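Side-chain contacts in carbamate kinase (Mycoplasma penetrans, PDB 4AXS), which probably acts as a carbamate kinase, moving a phosphoryl group between carbamoyl phosphate and ADP: residues 135-140 with 228-233; 248-253 with 292-297. All coordinates share one frame; numbering follows the deposited sequence.

Contact 1 of 2, residues 135-140 with 228-233; sequences TIVDAN and GVIDKD. With SO4 (sulfate ion), chain B.
Ile-230 pushes its end methyl against the CB and CG2 of Thr-135. The two side chains reach toward each other tip to tip. Ile-230 CD1 lies 3.3 Å from Thr-135 CB and 3.4 Å from Thr-135 CG2. The isoleucine chain is extended at chi2 (166°), which carries CD1 out toward the strand. Val-137, two residues further on, adds a second apolar touch. Here the two side chains slide past each other in opposite directions, with Val-137 CG1 3.9 Å from Ile-230 CD1. One methyl therefore serves both residues on this side of strand 134-137. The hydroxyl of Thr-135 is satisfied by the carbonyl of Gly-212. Pro-187 of the neighbouring strand 187-190 touches both Thr-135 and Ile-230, so the apolar patch continues there.

Directly after Ile-230 the chain enters helix 232-242. Asp-231 is its N-cap. Asp-233 N gives Asp-231 OD1 a weak bond of 2.8 Å, bent to 117° at the hydrogen. The same oxygen also takes the N-H of Phe-234. Lys-232 folds back through bends at chi2 and chi4. This brings Lys-232 NZ to 2.9 Å from Asp-233 OD1 in a salt bridge, with the nitrogen 37° out of the carboxylate plane. Lys-232 NZ also gives a hydrogen bond of 3.2 Å to O4 of a sulfate, which Gly-33 N holds too. The carboxylate, which has a long, weak second partner in Lys-294, probably helps hold the ammonium beside the anion. The sulfate probably comes from the crystallisation liquor. Its place between a lysine at a helix start and Gly-33, just after strand 27-31, is consistent with the phosphate-binding region of the amino acid kinase fold.

Contact 2 of 2, residues 248-253 with 292-297; sequences FVVLTA and LPKIKA. With SO4 (sulfate ion), chain C.
Lys-294 NZ, at the end of the side chain that crosses Val-250 and Thr-252, donates to the carbonyl of Ser-290 and makes a long, weak ion pair with Asp-233. A sulfate approaches it as well, with O4 3.6 Å from Lys-294 NZ. Bends at chi3 and chi4 turn the ammonium out of line with the start of the chain. The aliphatic part does the touching. CE of Lys-294 rests 3.5 Å from Thr-252 OG1 and 4.0 Å from Val-250 CG1. CD packs beside the same two residues.

Thr-252 has its OG1 anti to the backbone N (chi1 -163°), which brings the hydroxyl up to both Lys-294 CE and sulfate O1. Its bond to sulfate O1 is modelled very short, so the exact length is doubtful. Ala-253 N gives a weak second bond of 3.5 Å to the same O1, and Asn-34 also binds the ion. The sulfate probably derives from the crystallisation liquor, yet it may mark an anion pocket at the end of the strand.

Helix 292-302 lies in the long connection between the adjacent parallel strands 247-251 and 309-313. It packs against their sheet, as in the amino acid kinase fold. Lys-294 and Ala-297 face the sheet, one helical turn apart. Ala-297 O sits at the edge of the Phe-248 ring, close to its plane, 4.1 Å from CE2 of Phe-248. Val-250 CG2 covers one face of that ring, offset toward the rim, 3.7 Å above its plane.

From the N terminus, contact 1 comes first. It closes the long loop from strand 134-137 to the start of helix 232-242, which takes in strands 187-190, 214-218 and 223-225. That helix then leads into strand 247-251, where contact 2 opens. Contact 2 closes on helix 292-302, so the two loops run in series and neither nests nor crosses. The centres of contact 1 and contact 2 are about 17 Å apart. Their ends still touch. Asp-231 OD2 packs 3.4 Å from Pro-293 CB, and Asp-233 O lies 3.5 Å from Phe-248 CZ. Together they tie the sheet of strand 134-137, by way of helix 232-242, to helix 292-302 and the sheet of strand 247-251.

Contact 1 of 2, residues 135-140 with 228-233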
loop_
_atom_site.group_PDB
_atom_site.type_symbol
_atom_site.label_atom_id
_atom_site.label_comp_id
_atom_site.label_asym_id
_atom_site.label_seq_id
_atom_site.Cartn_x
_atom_site.Cartn_y
_atom_site.Cartn_z
ATOM N N THR A 135 -5.769 0.438 11.174
ATOM C CA THR A 135 -6.628 1.181 12.064
ATOM C C THR A 135 -6.710 0.494 13.408
ATOM O O THR A 135 -7.067 -0.677 13.504
ATOM C CB THR A 135 -8.051 1.373 11.488
ATOM O OG1 THR A 135 -7.995 2.223 10.338
ATOM C CG2 THR A 135 -8.991 2.002 12.546
ATOM N N ILE A 136 -6.365 1.253 14.441
ATOM C CA ILE A 136 -6.449 0.796 15.812
ATOM C C ILE A 136 -7.895 0.752 16.280
ATOM O O ILE A 136 -8.648 1.725 16.167
ATOM C CB ILE A 136 -5.650 1.711 16.748
ATOM C CG1 ILE A 136 -4.285 2.047 16.136
ATOM C CG2 ILE A 136 -5.487 1.060 18.106
ATOM C CD1 ILE A 136 -3.322 0.880 16.123
ATOM N N VAL A 137 -8.291 -0.405 16.782
ATOM C CA VAL A 137 -9.569 -0.531 17.452
ATOM C C VAL A 137 -9.299 -1.184 18.795
ATOM O O VAL A 137 -8.277 -1.864 18.976
ATOM C CB VAL A 137 -10.565 -1.370 16.642
ATOM C CG1 VAL A 137 -10.824 -0.708 15.300
ATOM C CG2 VAL A 137 -10.034 -2.778 16.449
ATOM N N ASP A 138 -10.195 -0.937 19.740
ATOM C CA ASP A 138 -10.158 -1.574 21.042
ATOM C C ASP A 138 -10.695 -2.998 20.885
ATOM O O ASP A 138 -11.652 -3.230 20.137
ATOM C CB ASP A 138 -10.988 -0.742 22.030
ATOM C CG ASP A 138 -11.613 -1.572 23.129
ATOM O OD1 ASP A 138 -10.952 -1.785 24.170
ATOM O OD2 ASP A 138 -12.778 -1.994 22.952
ATOM N N ALA A 139 -10.061 -3.950 21.568
ATOM C CA ALA A 139 -10.396 -5.369 21.416
ATOM C C ALA A 139 -11.661 -5.754 22.164
ATOM O O ALA A 139 -12.247 -6.810 21.912
ATOM C CB ALA A 139 -9.237 -6.238 21.867
ATOM N N ASN A 140 -12.075 -4.896 23.091
ATOM C CA ASN A 140 -13.322 -5.097 23.811
ATOM C C ASN A 140 -14.527 -4.479 23.101
ATOM O O ASN A 140 -15.649 -4.506 23.619
ATOM C CB ASN A 140 -13.205 -4.536 25.222
ATOM C CG ASN A 140 -12.686 -5.555 26.201
ATOM O OD1 ASN A 140 -13.159 -6.695 26.233
ATOM N ND2 ASN A 140 -11.704 -5.156 27.011
ATOM N N GLY A 228 -12.192 -8.623 9.928
ATOM C CA GLY A 228 -13.310 -7.734 10.120
ATOM C C GLY A 228 -13.079 -6.484 9.305
ATOM O O GLY A 228 -12.066 -6.357 8.606
ATOM N N VAL A 229 -14.025 -5.560 9.391
ATOM C CA VAL A 229 -13.938 -4.325 8.637
ATOM C C VAL A 229 -14.127 -3.108 9.532
ATOM O O VAL A 229 -14.517 -3.204 10.694
ATOM C CB VAL A 229 -15.003 -4.261 7.535
ATOM C CG1 VAL A 229 -14.889 -5.459 6.617
ATOM C CG2 VAL A 229 -16.385 -4.171 8.153
ATOM N N ILE A 230 -13.841 -1.953 8.960
ATOM C CA ILE A 230 -14.023 -0.703 9.637
ATOM C C ILE A 230 -14.699 0.151 8.612
ATOM O O ILE A 230 -14.274 0.183 7.458
ATOM C CB ILE A 230 -12.680 -0.107 10.027
ATOM C CG1 ILE A 230 -12.066 -0.966 11.138
ATOM C CG2 ILE A 230 -12.843 1.344 10.435
ATOM C CD1 ILE A 230 -10.633 -0.709 11.381
ATOM N N ASP A 231 -15.791 0.792 9.019
ATOM C CA ASP A 231 -16.555 1.645 8.138
ATOM C C ASP A 231 -15.668 2.818 7.710
ATOM O O ASP A 231 -15.171 3.575 8.550
ATOM C CB ASP A 231 -17.803 2.128 8.870
ATOM C CG ASP A 231 -18.643 3.068 8.034
ATOM O OD1 ASP A 231 -18.227 4.235 7.856
ATOM O OD2 ASP A 231 -19.701 2.624 7.539
ATOM N N LYS A 232 -15.455 2.945 6.402
ATOM C CA LYS A 232 -14.557 3.952 5.865
ATOM C C LYS A 232 -14.979 5.379 6.228
ATOM O O LYS A 232 -14.127 6.255 6.406
ATOM C CB LYS A 232 -14.395 3.785 4.345
ATOM C CG LYS A 232 -15.648 4.086 3.505
ATOM C CD LYS A 232 -15.675 5.535 3.049
ATOM C CE LYS A 232 -16.516 5.706 1.799
ATOM N NZ LYS A 232 -17.973 5.489 2.052
ATOM N N ASP A 233 -16.285 5.622 6.350
ATOM C CA ASP A 233 -16.742 6.960 6.751
ATOM C C ASP A 233 -16.297 7.300 8.192
ATOM O O ASP A 233 -15.700 8.343 8.427
ATOM C CB ASP A 233 -18.256 7.130 6.516
ATOM C CG ASP A 233 -18.654 6.931 5.038
ATOM O OD1 ASP A 233 -18.030 7.547 4.144
ATOM O OD2 ASP A 233 -19.610 6.162 4.772
HETATM S S SO4 B . -17.869 1.167 0.969
HETATM O O1 SO4 B . -17.318 0.070 1.767
HETATM O O2 SO4 B . -16.833 1.550 0.012
HETATM O O3 SO4 B . -19.072 0.771 0.225
HETATM O O4 SO4 B . -18.269 2.291 1.829
#

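Contact 2 of 2, residues 248-253 with 292-297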
loop_
_atom_site.group_PDB
_atom_site.type_symbol
_atom_site.label_atom_id
_atom_site.label_comp_id
_atom_site.label_asym_id
_atom_site.label_seq_id
_atom_site.Cartn_x
_atom_site.Cartn_y
_atom_site.Cartn_z
ATOM N N PHE A 248 -15.378 17.807 5.876
ATOM C CA PHE A 248 -15.362 16.375 5.669
ATOM C C PHE A 248 -16.440 16.061 4.636
ATOM O O PHE A 248 -17.622 16.124 4.945
ATOM C CB PHE A 248 -15.654 15.660 6.992
ATOM C CG PHE A 248 -15.744 14.156 6.875
ATOM C CD1 PHE A 248 -15.038 13.470 5.889
ATOM C CD2 PHE A 248 -16.517 13.421 7.768
ATOM C CE1 PHE A 248 -15.117 12.075 5.785
ATOM C CE2 PHE A 248 -16.602 12.027 7.671
ATOM C CZ PHE A 248 -15.899 11.354 6.678
ATOM N N VAL A 249 -16.044 15.744 3.404
ATOM C CA VAL A 249 -17.017 15.418 2.364
ATOM C C VAL A 249 -17.157 13.923 2.151
ATOM O O VAL A 249 -16.174 13.229 1.891
ATOM C CB VAL A 249 -16.640 16.013 1.002
ATOM C CG1 VAL A 249 -17.638 15.546 -0.065
ATOM C CG2 VAL A 249 -16.558 17.527 1.071
ATOM N N VAL A 250 -18.388 13.444 2.236
ATOM C CA VAL A 250 -18.704 12.041 2.040
ATOM C C VAL A 250 -19.398 11.855 0.694
ATOM O O VAL A 250 -20.546 12.292 0.516
ATOM C CB VAL A 250 -19.632 11.542 3.165
ATOM C CG1 VAL A 250 -20.138 10.133 2.875
ATOM C CG2 VAL A 250 -18.919 11.627 4.524
ATOM N N LEU A 251 -18.701 11.225 -0.254
ATOM C CA LEU A 251 -19.225 11.078 -1.609
ATOM C C LEU A 251 -20.127 9.880 -1.685
ATOM O O LEU A 251 -19.792 8.798 -1.206
ATOM C CB LEU A 251 -18.112 10.950 -2.630
ATOM C CG LEU A 251 -17.239 12.186 -2.770
ATOM C CD1 LEU A 251 -16.185 11.957 -3.847
ATOM C CD2 LEU A 251 -18.101 13.402 -3.084
ATOM N N THR A 252 -21.278 10.080 -2.301
ATOM C CA THR A 252 -22.349 9.114 -2.220
ATOM C C THR A 252 -23.315 9.445 -3.337
ATOM O O THR A 252 -23.308 10.561 -3.846
ATOM C CB THR A 252 -23.059 9.203 -0.850
ATOM O OG1 THR A 252 -23.834 8.018 -0.626
ATOM C CG2 THR A 252 -23.954 10.443 -0.782
ATOM N N ALA A 253 -24.151 8.484 -3.710
ATOM C CA ALA A 253 -24.930 8.595 -4.941
ATOM C C ALA A 253 -26.233 9.373 -4.797
ATOM O O ALA A 253 -27.203 9.069 -5.487
ATOM C CB ALA A 253 -25.212 7.207 -5.511
ATOM N N LEU A 292 -27.033 5.811 7.434
ATOM C CA LEU A 292 -26.887 5.972 8.877
ATOM C C LEU A 292 -25.441 6.201 9.297
ATOM O O LEU A 292 -25.141 7.215 9.925
ATOM C CB LEU A 292 -27.502 4.779 9.623
ATOM C CG LEU A 292 -27.830 4.979 11.108
ATOM C CD1 LEU A 292 -28.573 6.310 11.345
ATOM C CD2 LEU A 292 -28.634 3.797 11.650
ATOM N N PRO A 293 -24.539 5.263 8.944
ATOM C CA PRO A 293 -23.118 5.363 9.294
ATOM C C PRO A 293 -22.479 6.641 8.776
ATOM O O PRO A 293 -21.631 7.200 9.474
ATOM C CB PRO A 293 -22.496 4.151 8.585
ATOM C CG PRO A 293 -23.597 3.176 8.477
ATOM C CD PRO A 293 -24.825 4.009 8.220
ATOM N N LYS A 294 -22.874 7.091 7.585
ATOM C CA LYS A 294 -22.320 8.312 7.002
ATOM C C LYS A 294 -22.780 9.522 7.796
ATOM O O LYS A 294 -22.007 10.442 8.076
ATOM C CB LYS A 294 -22.742 8.471 5.546
ATOM C CG LYS A 294 -22.671 7.210 4.716
ATOM C CD LYS A 294 -23.189 7.457 3.308
ATOM C CE LYS A 294 -22.275 6.810 2.280
ATOM N NZ LYS A 294 -22.039 5.366 2.594
ATOM N N ILE A 295 -24.054 9.511 8.154
ATOM C CA ILE A 295 -24.630 10.548 8.977
ATOM C C ILE A 295 -23.913 10.602 10.315
ATOM O O ILE A 295 -23.388 11.645 10.716
ATOM C CB ILE A 295 -26.121 10.265 9.225
ATOM C CG1 ILE A 295 -26.908 10.404 7.918
ATOM C CG2 ILE A 295 -26.676 11.179 10.323
ATOM C CD1 ILE A 295 -26.693 11.720 7.216
ATOM N N LYS A 296 -23.898 9.468 10.999
ATOM C CA LYS A 296 -23.290 9.383 12.313
ATOM C C LYS A 296 -21.829 9.835 12.285
ATOM O O LYS A 296 -21.407 10.671 13.089
ATOM C CB LYS A 296 -23.407 7.960 12.845
ATOM C CG LYS A 296 -24.819 7.559 13.241
ATOM C CD LYS A 296 -24.925 6.051 13.478
ATOM C CE LYS A 296 -25.828 5.715 14.661
ATOM N NZ LYS A 296 -25.972 4.236 14.846
ATOM N N ALA A 297 -21.064 9.292 11.344
ATOM C CA ALA A 297 -19.680 9.722 11.145
ATOM C C ALA A 297 -19.564 11.223 10.859
ATOM O O ALA A 297 -18.614 11.865 11.285
ATOM C CB ALA A 297 -19.011 8.907 10.030
HETATM S S SO4 C . -22.171 4.757 -1.596
HETATM O O1 SO4 C . -22.893 6.025 -1.562
HETATM O O2 SO4 C . -22.304 4.210 -2.949
HETATM O O3 SO4 C . -20.769 4.999 -1.256
HETATM O O4 SO4 C . -22.737 3.826 -0.613
#